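Local coordinates for protein probable chitinase A (PDB 4TX8) that probably hydrolyses chitin as a family 18 endochitinase, using a TIM-barrel glycosidase domain joined to a small chitin-binding module, at residues 163-166 with 167-170; 204-207 with 208-212. One frame throughout, in Å; residues are numbered along the deposited sequence.

Interaction 1: residues 163-166 with 167-170; sequences FIQD and IRAQ
Ile167 lies across the ring of Phe163, one helical turn earlier, and the two side chains meet at an oblique angle. CG1 of Ile167 sits over one face of the ring, while its terminal CD1 makes the nearest approach, 3.7 Å from CE2 of Phe163. The ring is brought there by a first torsion of 179°, which sets CG of Phe163 opposite the backbone N and tilts the ring toward the following turn, where the CD1 methyl of Ile167 lies.

On the exposed surface Gln165 and Arg168 run side by side and point the same way. The contact is made by a methylene: CG of Gln165 approaches the edge of the guanidinium in its plane, 3.7 Å from NH1. Arg168 also lays its own CG 3.5 Å from the carbonyl O of Ile164, so its aliphatic part hugs the backbone.

Gln170 begins in the same manner, with CG 3.3 Å from Asp166 O, and then bends at chi2 (-73°); its NE2 donates to Leu126 O. OD1 of Asp166 is paired with Gln162. Four successive i to i+4 bonds hold the frame, from Ile167 N to Phe163 O (3.0 Å) through Gln170 N to Asp166 O.

Helix 160-171 belongs to the outer helical layer of the TIM barrel and precedes strand 176-182; Phe163 and Ile164 lean on Tyr210 of helix 193-210, while Ile167 reaches the loop at Leu126.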
ATOM      1  N   PHE A 163       0.511  20.235   7.866  1.00 35.17           N
ATOM      2  CA  PHE A 163       0.466  18.789   7.678  1.00 31.64           C
ATOM      3  C   PHE A 163      -0.294  18.107   8.812  1.00 34.76           C
ATOM      4  O   PHE A 163      -1.107  17.211   8.580  1.00 32.68           O
ATOM      5  CB  PHE A 163       1.891  18.243   7.582  1.00 31.03           C
ATOM      6  CG  PHE A 163       1.975  16.751   7.411  1.00 29.29           C
ATOM      7  CD1 PHE A 163       1.563  16.149   6.235  1.00 28.27           C
ATOM      8  CD2 PHE A 163       2.510  15.958   8.414  1.00 29.14           C
ATOM      9  CE1 PHE A 163       1.658  14.781   6.070  1.00 25.29           C
ATOM     10  CE2 PHE A 163       2.610  14.590   8.259  1.00 27.06           C
ATOM     11  CZ  PHE A 163       2.182  13.998   7.082  1.00 26.54           C
ATOM     12  N   ILE A 164      -0.031  18.548  10.039  1.00 34.89           N
ATOM     13  CA  ILE A 164      -0.688  17.995  11.217  1.00 33.87           C
ATOM     14  C   ILE A 164      -2.185  18.310  11.191  1.00 35.79           C
ATOM     15  O   ILE A 164      -3.012  17.480  11.577  1.00 35.72           O
ATOM     16  CB  ILE A 164      -0.040  18.532  12.513  1.00 36.99           C
ATOM     17  CG1 ILE A 164       1.327  17.874  12.720  1.00 35.86           C
ATOM     18  CG2 ILE A 164      -0.934  18.283  13.722  1.00 34.35           C
ATOM     19  CD1 ILE A 164       2.128  18.459  13.864  1.00 36.49           C
ATOM     20  N   GLN A 165      -2.531  19.503  10.717  1.00 38.23           N
ATOM     21  CA  GLN A 165      -3.931  19.875  10.547  1.00 40.11           C
ATOM     22  C   GLN A 165      -4.589  19.051   9.444  1.00 37.58           C
ATOM     23  O   GLN A 165      -5.759  18.683   9.546  1.00 36.43           O
ATOM     24  CB  GLN A 165      -4.059  21.366  10.237  1.00 48.20           C
ATOM     25  CG  GLN A 165      -3.739  22.269  11.416  1.00 63.63           C
ATOM     26  CD  GLN A 165      -3.836  23.741  11.066  1.00 77.36           C
ATOM     27  OE1 GLN A 165      -3.798  24.118   9.894  1.00 82.50           O
ATOM     28  NE2 GLN A 165      -3.966  24.583  12.085  1.00 82.60           N
ATOM     29  N   ASP A 166      -3.828  18.763   8.391  1.00 34.38           N
ATOM     30  CA  ASP A 166      -4.337  17.973   7.275  1.00 33.77           C
ATOM     31  C   ASP A 166      -4.650  16.545   7.711  1.00 31.84           C
ATOM     32  O   ASP A 166      -5.632  15.951   7.263  1.00 32.59           O
ATOM     33  CB  ASP A 166      -3.338  17.965   6.118  1.00 32.07           C
ATOM     34  CG  ASP A 166      -3.220  19.317   5.439  1.00 38.67           C
ATOM     35  OD1 ASP A 166      -4.067  20.196   5.704  1.00 41.06           O
ATOM     36  OD2 ASP A 166      -2.284  19.498   4.630  1.00 38.95           O
ATOM     37  N   ILE A 167      -3.807  16.001   8.585  1.00 31.10           N
ATOM     38  CA  ILE A 167      -4.036  14.679   9.157  1.00 30.88           C
ATOM     39  C   ILE A 167      -5.361  14.646   9.916  1.00 34.88           C
ATOM     40  O   ILE A 167      -6.190  13.763   9.691  1.00 33.22           O
ATOM     41  CB  ILE A 167      -2.889  14.268  10.103  1.00 35.38           C
ATOM     42  CG1 ILE A 167      -1.601  14.044   9.306  1.00 35.46           C
ATOM     43  CG2 ILE A 167      -3.262  13.021  10.892  1.00 34.43           C
ATOM     44  CD1 ILE A 167      -0.434  13.563  10.139  1.00 33.84           C
ATOM     45  N   ARG A 168      -5.562  15.616  10.804  1.00 38.12           N
ATOM     46  CA  ARG A 168      -6.806  15.706  11.566  1.00 39.28           C
ATOM     47  C   ARG A 168      -8.019  15.824  10.645  1.00 36.94           C
ATOM     48  O   ARG A 168      -9.037  15.167  10.861  1.00 36.89           O
ATOM     49  CB  ARG A 168      -6.765  16.892  12.534  1.00 46.75           C
ATOM     50  CG  ARG A 168      -5.768  16.731  13.675  1.00 56.95           C
ATOM     51  CD  ARG A 168      -5.916  17.832  14.722  1.00 66.63           C
ATOM     52  NE  ARG A 168      -5.772  19.167  14.149  1.00 74.87           N
ATOM     53  CZ  ARG A 168      -6.707  20.112  14.206  1.00 80.68           C
ATOM     54  NH1 ARG A 168      -6.488  21.299  13.653  1.00 81.94           N
ATOM     55  NH2 ARG A 168      -7.859  19.875  14.822  1.00 82.81           N
ATOM     56  N   ALA A 169      -7.903  16.653   9.610  1.00 32.85           N
ATOM     57  CA  ALA A 169      -9.013  16.888   8.691  1.00 32.56           C
ATOM     58  C   ALA A 169      -9.386  15.621   7.929  1.00 32.05           C
ATOM     59  O   ALA A 169     -10.561  15.363   7.680  1.00 36.49           O
ATOM     60  CB  ALA A 169      -8.671  18.008   7.721  1.00 32.64           C
ATOM     61  N   GLN A 170      -8.383  14.832   7.560  1.00 30.01           N
ATOM     62  CA  GLN A 170      -8.633  13.567   6.876  1.00 30.20           C
ATOM     63  C   GLN A 170      -9.238  12.546   7.837  1.00 33.57           C
ATOM     64  O   GLN A 170     -10.129  11.780   7.468  1.00 33.63           O
ATOM     65  CB  GLN A 170      -7.346  13.015   6.258  1.00 28.55           C
ATOM     66  CG  GLN A 170      -6.846  13.788   5.040  1.00 29.69           C
ATOM     67  CD  GLN A 170      -7.685  13.554   3.793  1.00 32.98           C
ATOM     68  OE1 GLN A 170      -8.694  12.850   3.827  1.00 31.38           O
ATOM     69  NE2 GLN A 170      -7.262  14.141   2.681  1.00 34.22           N
TER

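Interaction 2: residues 204-207 with 208-212; sequences YGIL and TQYGF
Two first torsions set the main contact: chi1 of 176° sets CG of Tyr204 anti to its backbone N, the ring leaning toward the next turn, and chi1 of 56° in Thr208 places OG1 between its backbone N and carbonyl carbon and turns CG2 to the ring. This is the last part of helix 193-210 and its exit turn, within the beta-alpha-beta crossover from strand 176-182 to strand 214-218 of the TIM barrel. The methyl-ring contact is a CH-pi interaction over the face, with CG2 of Thr208 3.8 Å from the centroid of the Tyr204 ring and 15° off its normal. Lys245 adds a cation-pi contact to the same tyrosine. OG1 of Thr208 lies 2.8 Å from Tyr204 O and also near Gly205 O, so where its proton goes is not settled; Tyr204 O does accept Thr208 N.

Along another side, Ile206 CG2 meets the edge of the Phe212 ring, 4.0 Å from CE2, and stands 4.1 Å from CD1 of Tyr210. Leu207 crosses Phe212 at about a right angle, its CD1 touching CB of the phenylalanine. Gly211 is the first residue to leave the helix, with a positive phi suited to glycine, and the chain then brings Phe212 back against Ile206 and Leu207. The Phe212 ring continues onto Val177 and Leu179 of strand 176-182. The carbonyl O of Ile206 accepts Tyr210 N and lies in the plane of the Tyr210 ring, at its edge, 3.4 Å from CD1.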
ATOM      1  N   TYR A 204       7.192   6.170  18.983  1.00 29.67           N
ATOM      2  CA  TYR A 204       6.198   6.698  19.904  1.00 30.21           C
ATOM      3  C   TYR A 204       6.205   8.219  19.850  1.00 32.43           C
ATOM      4  O   TYR A 204       5.152   8.850  19.824  1.00 34.04           O
ATOM      5  CB  TYR A 204       6.462   6.209  21.329  1.00 34.05           C
ATOM      6  CG  TYR A 204       5.519   6.785  22.359  1.00 37.27           C
ATOM      7  CD1 TYR A 204       4.241   6.270  22.525  1.00 37.68           C
ATOM      8  CD2 TYR A 204       5.908   7.843  23.167  1.00 41.44           C
ATOM      9  CE1 TYR A 204       3.374   6.795  23.467  1.00 40.14           C
ATOM     10  CE2 TYR A 204       5.054   8.375  24.110  1.00 44.80           C
ATOM     11  CZ  TYR A 204       3.788   7.847  24.258  1.00 46.58           C
ATOM     12  OH  TYR A 204       2.936   8.375  25.198  1.00 49.22           O
ATOM     13  N   GLY A 205       7.400   8.802  19.817  1.00 32.87           N
ATOM     14  CA  GLY A 205       7.544  10.242  19.714  1.00 33.71           C
ATOM     15  C   GLY A 205       6.953  10.801  18.432  1.00 35.05           C
ATOM     16  O   GLY A 205       6.298  11.842  18.441  1.00 38.14           O
ATOM     17  N   ILE A 206       7.179  10.103  17.324  1.00 32.64           N
ATOM     18  CA  ILE A 206       6.687  10.552  16.026  1.00 30.90           C
ATOM     19  C   ILE A 206       5.163  10.474  15.958  1.00 31.18           C
ATOM     20  O   ILE A 206       4.500  11.446  15.588  1.00 32.43           O
ATOM     21  CB  ILE A 206       7.295   9.726  14.874  1.00 31.74           C
ATOM     22  CG1 ILE A 206       8.813   9.918  14.827  1.00 30.28           C
ATOM     23  CG2 ILE A 206       6.661  10.116  13.546  1.00 27.30           C
ATOM     24  CD1 ILE A 206       9.525   8.990  13.863  1.00 27.66           C
ATOM     25  N   LEU A 207       4.617   9.318  16.324  1.00 33.04           N
ATOM     26  CA  LEU A 207       3.174   9.098  16.276  1.00 34.46           C
ATOM     27  C   LEU A 207       2.417  10.094  17.152  1.00 37.47           C
ATOM     28  O   LEU A 207       1.416  10.669  16.724  1.00 39.09           O
ATOM     29  CB  LEU A 207       2.838   7.665  16.702  1.00 33.69           C
ATOM     30  CG  LEU A 207       2.672   6.600  15.613  1.00 35.26           C
ATOM     31  CD1 LEU A 207       3.748   6.705  14.543  1.00 31.55           C
ATOM     32  CD2 LEU A 207       2.678   5.211  16.235  1.00 35.86           C
ATOM     33  N   THR A 208       2.902  10.306  18.370  1.00 36.74           N
ATOM     34  CA  THR A 208       2.231  11.206  19.303  1.00 41.53           C
ATOM     35  C   THR A 208       2.339  12.663  18.855  1.00 42.31           C
ATOM     36  O   THR A 208       1.424  13.455  19.079  1.00 43.51           O
ATOM     37  CB  THR A 208       2.796  11.069  20.735  1.00 41.88           C
ATOM     38  OG1 THR A 208       4.211  11.290  20.720  1.00 50.81           O
ATOM     39  CG2 THR A 208       2.512   9.683  21.288  1.00 38.82           C
ATOM     40  N   GLN A 209       3.451  13.011  18.210  1.00 38.55           N
ATOM     41  CA  GLN A 209       3.653  14.375  17.733  1.00 38.29           C
ATOM     42  C   GLN A 209       2.752  14.712  16.548  1.00 38.78           C
ATOM     43  O   GLN A 209       2.108  15.759  16.524  1.00 39.10           O
ATOM     44  CB  GLN A 209       5.114  14.601  17.338  1.00 41.11           C
ATOM     45  CG  GLN A 209       5.403  16.017  16.846  1.00 51.08           C
ATOM     46  CD  GLN A 209       6.795  16.168  16.258  1.00 57.72           C
ATOM     47  OE1 GLN A 209       7.602  15.238  16.293  1.00 59.87           O
ATOM     48  NE2 GLN A 209       7.082  17.343  15.710  1.00 58.81           N
ATOM     49  N   TYR A 210       2.709  13.826  15.560  1.00 34.42           N
ATOM     50  CA  TYR A 210       1.980  14.116  14.330  1.00 33.94           C
ATOM     51  C   TYR A 210       0.534  13.629  14.362  1.00 37.71           C
ATOM     52  O   TYR A 210      -0.319  14.161  13.653  1.00 34.91           O
ATOM     53  CB  TYR A 210       2.718  13.515  13.132  1.00 34.59           C
ATOM     54  CG  TYR A 210       3.978  14.274  12.784  1.00 35.58           C
ATOM     55  CD1 TYR A 210       5.194  13.952  13.375  1.00 34.87           C
ATOM     56  CD2 TYR A 210       3.946  15.328  11.881  1.00 34.71           C
ATOM     57  CE1 TYR A 210       6.345  14.652  13.066  1.00 35.75           C
ATOM     58  CE2 TYR A 210       5.092  16.033  11.565  1.00 37.20           C
ATOM     59  CZ  TYR A 210       6.288  15.692  12.160  1.00 37.93           C
ATOM     60  OH  TYR A 210       7.428  16.394  11.848  1.00 39.09           O
ATOM     61  N   GLY A 211       0.253  12.630  15.191  1.00 31.76           N
ATOM     62  CA  GLY A 211      -1.101  12.121  15.309  1.00 30.01           C
ATOM     63  C   GLY A 211      -1.429  11.057  14.279  1.00 31.56           C
ATOM     64  O   GLY A 211      -2.593  10.874  13.914  1.00 30.13           O
ATOM     65  N   PHE A 212      -0.401  10.364  13.797  1.00 27.80           N
ATOM     66  CA  PHE A 212      -0.591   9.183  12.961  1.00 28.14           C
ATOM     67  C   PHE A 212      -1.400   8.130  13.714  1.00 30.79           C
ATOM     68  O   PHE A 212      -1.260   7.994  14.926  1.00 31.38           O
ATOM     69  CB  PHE A 212       0.753   8.589  12.541  1.00 28.53           C
ATOM     70  CG  PHE A 212       1.543   9.460  11.610  1.00 29.10           C
ATOM     71  CD1 PHE A 212       1.083   9.726  10.331  1.00 28.69           C
ATOM     72  CD2 PHE A 212       2.766   9.982  12.002  1.00 27.71           C
ATOM     73  CE1 PHE A 212       1.818  10.516   9.468  1.00 30.46           C
ATOM     74  CE2 PHE A 212       3.507  10.771  11.142  1.00 29.17           C
ATOM     75  CZ  PHE A 212       3.030  11.039   9.872  1.00 30.49           C
TER

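Interaction 1 comes first along the chain, on helix 160-171, and interaction 2 follows at the end of helix 193-210, with barrel strand 176-182 between them in sequence. Their centres are about 13 Å apart, and both lie about 20 Å from the centre of the chain, in the outer helical layer of the TIM barrel and away from the calcium and magnesium sites. They are in direct contact: Ile167 CD1 packs 3.6 Å from Tyr210 O, and Ile164 CG1 lies 3.7 Å from Tyr210 CD2. Phe212 also touches Phe163 and Ile167, and Gln171 donates to Gly211 O. Thus the exit turn of one helix packs on its predecessor, joining two successive helices around the barrel.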